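Local coordinates for protein cytosolic phospholipase A2 delta (Homo sapiens, PDB 5IZ5) that hydrolyses glycerophospholipids at the sn-2 position in a calcium-dependent manner, with a preference for linoleic acid at that position, at residues Ala392-Ala397 against Tyr777-Phe782; Ala739-His744 against Ser789-Gln794. The protein carries 3 engineered substitutions. All coordinates share one frame; numbering follows the deposited sequence.

Contact 1. Residues Ala392-Ala397 against Tyr777-Phe782; sequences AREHLA and YKEEDF
Arg393 on helix 386-397 lays its aliphatic part across Phe782 and reaches on to Glu779, both on helix 779-794. Its CB sits over the middle of the Phe782 ring, 3.7 Å from the centroid and 13° off the normal, a CH-pi contact. CG follows over the same face, 3.5 Å from Phe782 CD2. This path depends on CG lying trans to the backbone nitrogen (chi1 -172°). The guanidinium stands nearly upright to the ring, so there is no stack.

Glu779 crosses the Arg393 chain at about a right angle. Its carboxylate lies against CD of Arg393, and the salt bridge between Arg393 NH1 and Glu779 OE2 is long at 3.9 Å. The stronger partner of Arg393 is Glu783, one turn further along the same helix, which pairs with NE.

Leu396 fills the other side of the contact. Its CD2 methyl lies over one face of the Tyr777 ring, offset toward the rim and 3.4 Å from Tyr777 CD1. The same methyl meets Phe782 at the ring edge, 3.8 Å from Phe782 CD1. The Tyr777 side chain also touches Arg337 and Thr340 of helix 335-351, and it lies about 7 Å from Gly335, a substrate-binding residue.

The backbones join as well. Tyr777 N donates to Leu396 O at 2.9 Å, with 157° at the hydrogen and the donor above the carbonyl plane. A water donates to Arg393 O and to Tyr777 O. Lys778 occupies the N-cap position of helix 779-794.

The chemistry is therefore mixed. Apolar packing, one backbone bond and a water bridge join helix 386-397 to the start of helix 779-794 and the residues leading into it, and the two glutamates probably balance the Arg393 charge on the outer side.

Contact 2. Residues Ala739-His744 against Ser789-Gln794; sequences ASFKDH and SDYNVQ
Phe741 and Tyr791 mark the closest approach of the backbones, 7.0 Å between CA atoms, where a turn with helical backbone angles at 740-743 faces the last part of helix 779-794. Tyr791 contributes about half of the buried surface. Its CG is trans to the backbone nitrogen (chi1 173°), which sends the ring out toward the turn. Phe741 brings CD1 over one face of that ring, 3.4 Å from Tyr791 CG. The two rings meet obliquely, with their planes 55° apart.

Tyr791 OH forms a hydrogen bond with Ser740 OG. The 2.5 Å separation is very short, and its exact value is doubtful. Ser740 OG also bonds Glu716. CB of His744 touches Tyr791 OH at 3.4 Å. The His744 ring is held from within the turn, as ND1 donates to Ser740 O at 2.7 Å. That carbonyl also accepts from the backbone N of Asp743 and of His744.

A water accepts from Ala739 N and Phe741 N and donates to Asn792 OD1. Asn792 ND2 hydrogen-bonds to Val737 O. Together these contacts dock the loop after strand 730-734 of the mixed sheet onto a helix, within the alpha/beta catalytic domain.

How the contacts relate
Both contacts use helix 779-794, contact 1 at its start and contact 2 at its end. Their centres are about 20 Å apart, and their nearest atoms are about 7 Å apart without touching. Contact 1 joins this helix to another helix and is only partly buried. It covers about twice the surface of contact 2 and includes an arginine-glutamate group at its partly exposed side. Contact 2 joins the helix to a loop. It is buried but smaller. A water bridges each contact, but contact 2 lacks the direct backbone bond and relies on one tyrosine and a hydroxyl pair. Contact 1 comes near the substrate-binding Gly335, while contact 2 lies away from the annotated sites.

Contact 1. Residues Ala392-Ala397 against Tyr777-Phe782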
# COMPACT_ATOMS: atom_id res chain seq x y z
N ALA B 392 3.45 -28.59 1.31
CA ALA B 392 2.17 -27.91 1.12
C ALA B 392 1.00 -28.89 1.12
O ALA B 392 -0.04 -28.62 1.72
CB ALA B 392 2.18 -27.12 -0.18
N ARG B 393 1.19 -30.03 0.45
CA ARG B 393 0.15 -31.06 0.38
C ARG B 393 -0.22 -31.57 1.77
O ARG B 393 -1.40 -31.71 2.10
CB ARG B 393 0.63 -32.24 -0.48
CG ARG B 393 -0.45 -33.28 -0.76
CD ARG B 393 0.14 -34.65 -1.10
NE ARG B 393 1.28 -34.58 -2.00
CZ ARG B 393 2.49 -35.11 -1.77
NH1 ARG B 393 2.74 -35.80 -0.67
NH2 ARG B 393 3.45 -34.95 -2.68
N GLU B 394 0.80 -31.85 2.58
CA GLU B 394 0.58 -32.41 3.91
C GLU B 394 -0.14 -31.43 4.83
O GLU B 394 -1.07 -31.82 5.56
CB GLU B 394 1.91 -32.88 4.51
CG GLU B 394 2.44 -34.13 3.83
CD GLU B 394 3.82 -34.55 4.30
OE1 GLU B 394 4.42 -33.84 5.14
OE2 GLU B 394 4.30 -35.61 3.83
N HIS B 395 0.27 -30.17 4.79
CA HIS B 395 -0.39 -29.14 5.60
C HIS B 395 -1.80 -28.84 5.12
O HIS B 395 -2.68 -28.56 5.92
CB HIS B 395 0.46 -27.87 5.64
CG HIS B 395 1.63 -27.98 6.56
ND1 HIS B 395 1.50 -27.95 7.93
CD2 HIS B 395 2.95 -28.17 6.32
CE1 HIS B 395 2.68 -28.09 8.50
NE2 HIS B 395 3.58 -28.23 7.54
N LEU B 396 -2.01 -28.92 3.81
CA LEU B 396 -3.34 -28.68 3.27
C LEU B 396 -4.28 -29.86 3.57
O LEU B 396 -5.50 -29.69 3.62
CB LEU B 396 -3.26 -28.38 1.77
CG LEU B 396 -4.34 -27.49 1.13
CD1 LEU B 396 -4.61 -26.21 1.90
CD2 LEU B 396 -3.94 -27.15 -0.29
N ALA B 397 -3.70 -31.04 3.82
CA ALA B 397 -4.47 -32.25 4.13
C ALA B 397 -4.90 -32.37 5.58
O ALA B 397 -5.95 -32.95 5.87
CB ALA B 397 -3.67 -33.49 3.72
N TYR B 777 -7.65 -29.91 1.76
CA TYR B 777 -7.63 -30.67 0.52
C TYR B 777 -7.23 -32.10 0.84
O TYR B 777 -6.18 -32.31 1.46
CB TYR B 777 -6.60 -30.09 -0.46
CG TYR B 777 -7.00 -28.84 -1.22
CD1 TYR B 777 -6.32 -28.47 -2.37
CD2 TYR B 777 -8.05 -28.02 -0.80
CE1 TYR B 777 -6.66 -27.33 -3.08
CE2 TYR B 777 -8.39 -26.88 -1.51
CZ TYR B 777 -7.69 -26.54 -2.64
OH TYR B 777 -8.03 -25.40 -3.35
N LYS B 778 -8.04 -33.07 0.44
CA LYS B 778 -7.61 -34.47 0.45
C LYS B 778 -6.43 -34.57 -0.50
O LYS B 778 -6.44 -33.95 -1.56
CB LYS B 778 -8.74 -35.38 -0.01
CG LYS B 778 -9.89 -35.48 0.98
CD LYS B 778 -11.22 -35.80 0.29
CE LYS B 778 -11.19 -37.15 -0.41
NZ LYS B 778 -12.56 -37.56 -0.84
N GLU B 779 -5.41 -35.34 -0.12
CA GLU B 779 -4.20 -35.45 -0.94
C GLU B 779 -4.55 -35.84 -2.37
O GLU B 779 -3.92 -35.38 -3.32
CB GLU B 779 -3.21 -36.44 -0.32
CG GLU B 779 -2.71 -36.01 1.05
CD GLU B 779 -1.30 -36.50 1.38
OE1 GLU B 779 -0.81 -36.16 2.48
OE2 GLU B 779 -0.68 -37.21 0.56
N GLU B 780 -5.57 -36.68 -2.50
CA GLU B 780 -6.17 -37.03 -3.78
C GLU B 780 -6.50 -35.78 -4.61
O GLU B 780 -6.09 -35.67 -5.77
CB GLU B 780 -7.44 -37.85 -3.53
CG GLU B 780 -7.79 -38.87 -4.60
CD GLU B 780 -9.06 -39.64 -4.28
OE1 GLU B 780 -9.43 -40.55 -5.06
OE2 GLU B 780 -9.71 -39.33 -3.24
N ASP B 781 -7.26 -34.86 -4.02
CA ASP B 781 -7.69 -33.62 -4.70
C ASP B 781 -6.55 -32.64 -4.94
O ASP B 781 -6.56 -31.90 -5.93
CB ASP B 781 -8.80 -32.92 -3.90
CG ASP B 781 -10.11 -33.70 -3.89
OD1 ASP B 781 -10.38 -34.44 -4.86
OD2 ASP B 781 -10.87 -33.55 -2.92
N PHE B 782 -5.59 -32.60 -4.03
CA PHE B 782 -4.40 -31.76 -4.19
C PHE B 782 -3.63 -32.19 -5.43
O PHE B 782 -3.30 -31.35 -6.28
CB PHE B 782 -3.50 -31.88 -2.95
CG PHE B 782 -2.24 -31.06 -3.04
CD1 PHE B 782 -2.17 -29.80 -2.44
CD2 PHE B 782 -1.12 -31.54 -3.70
CE1 PHE B 782 -1.01 -29.04 -2.51
CE2 PHE B 782 0.04 -30.79 -3.77
CZ PHE B 782 0.10 -29.54 -3.17
O HOH W 1 -3.54 -32.54 0.39

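Contact 2. Residues Ala739-His744 against Ser789-Gln794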
# COMPACT_ATOMS: atom_id res chain seq x y z
N ALA B 739 -8.85 -29.71 -19.89
CA ALA B 739 -9.16 -30.02 -21.29
C ALA B 739 -8.52 -31.36 -21.67
O ALA B 739 -9.04 -32.41 -21.30
CB ALA B 739 -8.71 -28.89 -22.21
N SER B 740 -7.38 -31.33 -22.36
CA SER B 740 -6.77 -32.55 -22.87
C SER B 740 -6.29 -33.46 -21.74
O SER B 740 -6.14 -34.66 -21.94
CB SER B 740 -5.62 -32.21 -23.85
OG SER B 740 -4.39 -32.03 -23.17
N PHE B 741 -6.08 -32.89 -20.55
CA PHE B 741 -5.66 -33.65 -19.37
C PHE B 741 -6.64 -34.74 -18.95
O PHE B 741 -6.26 -35.69 -18.28
CB PHE B 741 -5.43 -32.70 -18.18
CG PHE B 741 -4.86 -33.36 -16.94
CD1 PHE B 741 -3.54 -33.78 -16.91
CD2 PHE B 741 -5.64 -33.54 -15.80
CE1 PHE B 741 -3.00 -34.37 -15.78
CE2 PHE B 741 -5.10 -34.13 -14.66
CZ PHE B 741 -3.79 -34.54 -14.65
N LYS B 742 -7.91 -34.60 -19.33
CA LYS B 742 -8.89 -35.65 -19.02
C LYS B 742 -8.42 -36.99 -19.60
O LYS B 742 -8.50 -38.03 -18.95
CB LYS B 742 -10.27 -35.30 -19.58
CG LYS B 742 -11.44 -35.47 -18.60
CD LYS B 742 -12.66 -34.67 -19.01
CE LYS B 742 -12.33 -33.22 -19.37
NZ LYS B 742 -13.41 -32.26 -19.03
N ASP B 743 -7.87 -36.93 -20.82
CA ASP B 743 -7.48 -38.13 -21.57
C ASP B 743 -6.02 -38.52 -21.35
O ASP B 743 -5.70 -39.71 -21.32
CB ASP B 743 -7.69 -37.92 -23.07
CG ASP B 743 -9.09 -37.44 -23.41
OD1 ASP B 743 -10.06 -37.96 -22.82
OD2 ASP B 743 -9.21 -36.54 -24.27
N HIS B 744 -5.14 -37.52 -21.20
CA HIS B 744 -3.70 -37.73 -21.26
C HIS B 744 -3.03 -37.58 -19.90
O HIS B 744 -3.28 -36.61 -19.19
CB HIS B 744 -3.06 -36.75 -22.25
CG HIS B 744 -3.72 -36.76 -23.59
ND1 HIS B 744 -4.98 -36.27 -23.79
CD2 HIS B 744 -3.29 -37.21 -24.80
CE1 HIS B 744 -5.32 -36.41 -25.06
NE2 HIS B 744 -4.31 -36.97 -25.69
N SER B 789 -2.21 -28.71 -13.49
CA SER B 789 -1.50 -27.45 -13.71
C SER B 789 -0.16 -27.70 -14.38
O SER B 789 0.20 -27.05 -15.35
CB SER B 789 -1.31 -26.70 -12.39
OG SER B 789 -2.54 -26.49 -11.73
N ASP B 790 0.58 -28.66 -13.82
CA ASP B 790 1.86 -29.10 -14.38
C ASP B 790 1.70 -29.51 -15.85
O ASP B 790 2.44 -29.05 -16.72
CB ASP B 790 2.38 -30.27 -13.54
CG ASP B 790 3.70 -30.82 -14.05
OD1 ASP B 790 4.42 -30.12 -14.79
OD2 ASP B 790 4.02 -31.97 -13.69
N TYR B 791 0.71 -30.36 -16.10
CA TYR B 791 0.44 -30.85 -17.45
C TYR B 791 0.13 -29.72 -18.42
O TYR B 791 0.71 -29.66 -19.51
CB TYR B 791 -0.72 -31.85 -17.42
CG TYR B 791 -1.18 -32.27 -18.79
CD1 TYR B 791 -0.64 -33.39 -19.41
CD2 TYR B 791 -2.15 -31.55 -19.45
CE1 TYR B 791 -1.06 -33.78 -20.67
CE2 TYR B 791 -2.58 -31.93 -20.70
CZ TYR B 791 -2.04 -33.04 -21.31
OH TYR B 791 -2.46 -33.42 -22.56
N ASN B 792 -0.78 -28.83 -18.04
CA ASN B 792 -1.20 -27.72 -18.90
C ASN B 792 -0.06 -26.84 -19.38
O ASN B 792 -0.11 -26.30 -20.48
CB ASN B 792 -2.24 -26.84 -18.20
CG ASN B 792 -3.59 -27.50 -18.10
OD1 ASN B 792 -3.78 -28.64 -18.53
ND2 ASN B 792 -4.56 -26.79 -17.54
N VAL B 793 0.95 -26.68 -18.54
CA VAL B 793 2.13 -25.91 -18.95
C VAL B 793 3.06 -26.76 -19.81
O VAL B 793 3.54 -26.30 -20.85
CB VAL B 793 2.86 -25.32 -17.72
CG1 VAL B 793 4.25 -24.81 -18.10
CG2 VAL B 793 2.03 -24.19 -17.13
N GLN B 794 3.31 -28.01 -19.41
CA GLN B 794 4.17 -28.90 -20.19
C GLN B 794 3.66 -29.10 -21.61
O GLN B 794 4.42 -28.97 -22.57
CB GLN B 794 4.36 -30.25 -19.49
CG GLN B 794 5.48 -30.22 -18.46
CD GLN B 794 5.62 -31.52 -17.70
OE1 GLN B 794 4.82 -32.44 -17.87
NE2 GLN B 794 6.65 -31.61 -16.87
O HOH W 2 -6.01 -29.90 -19.90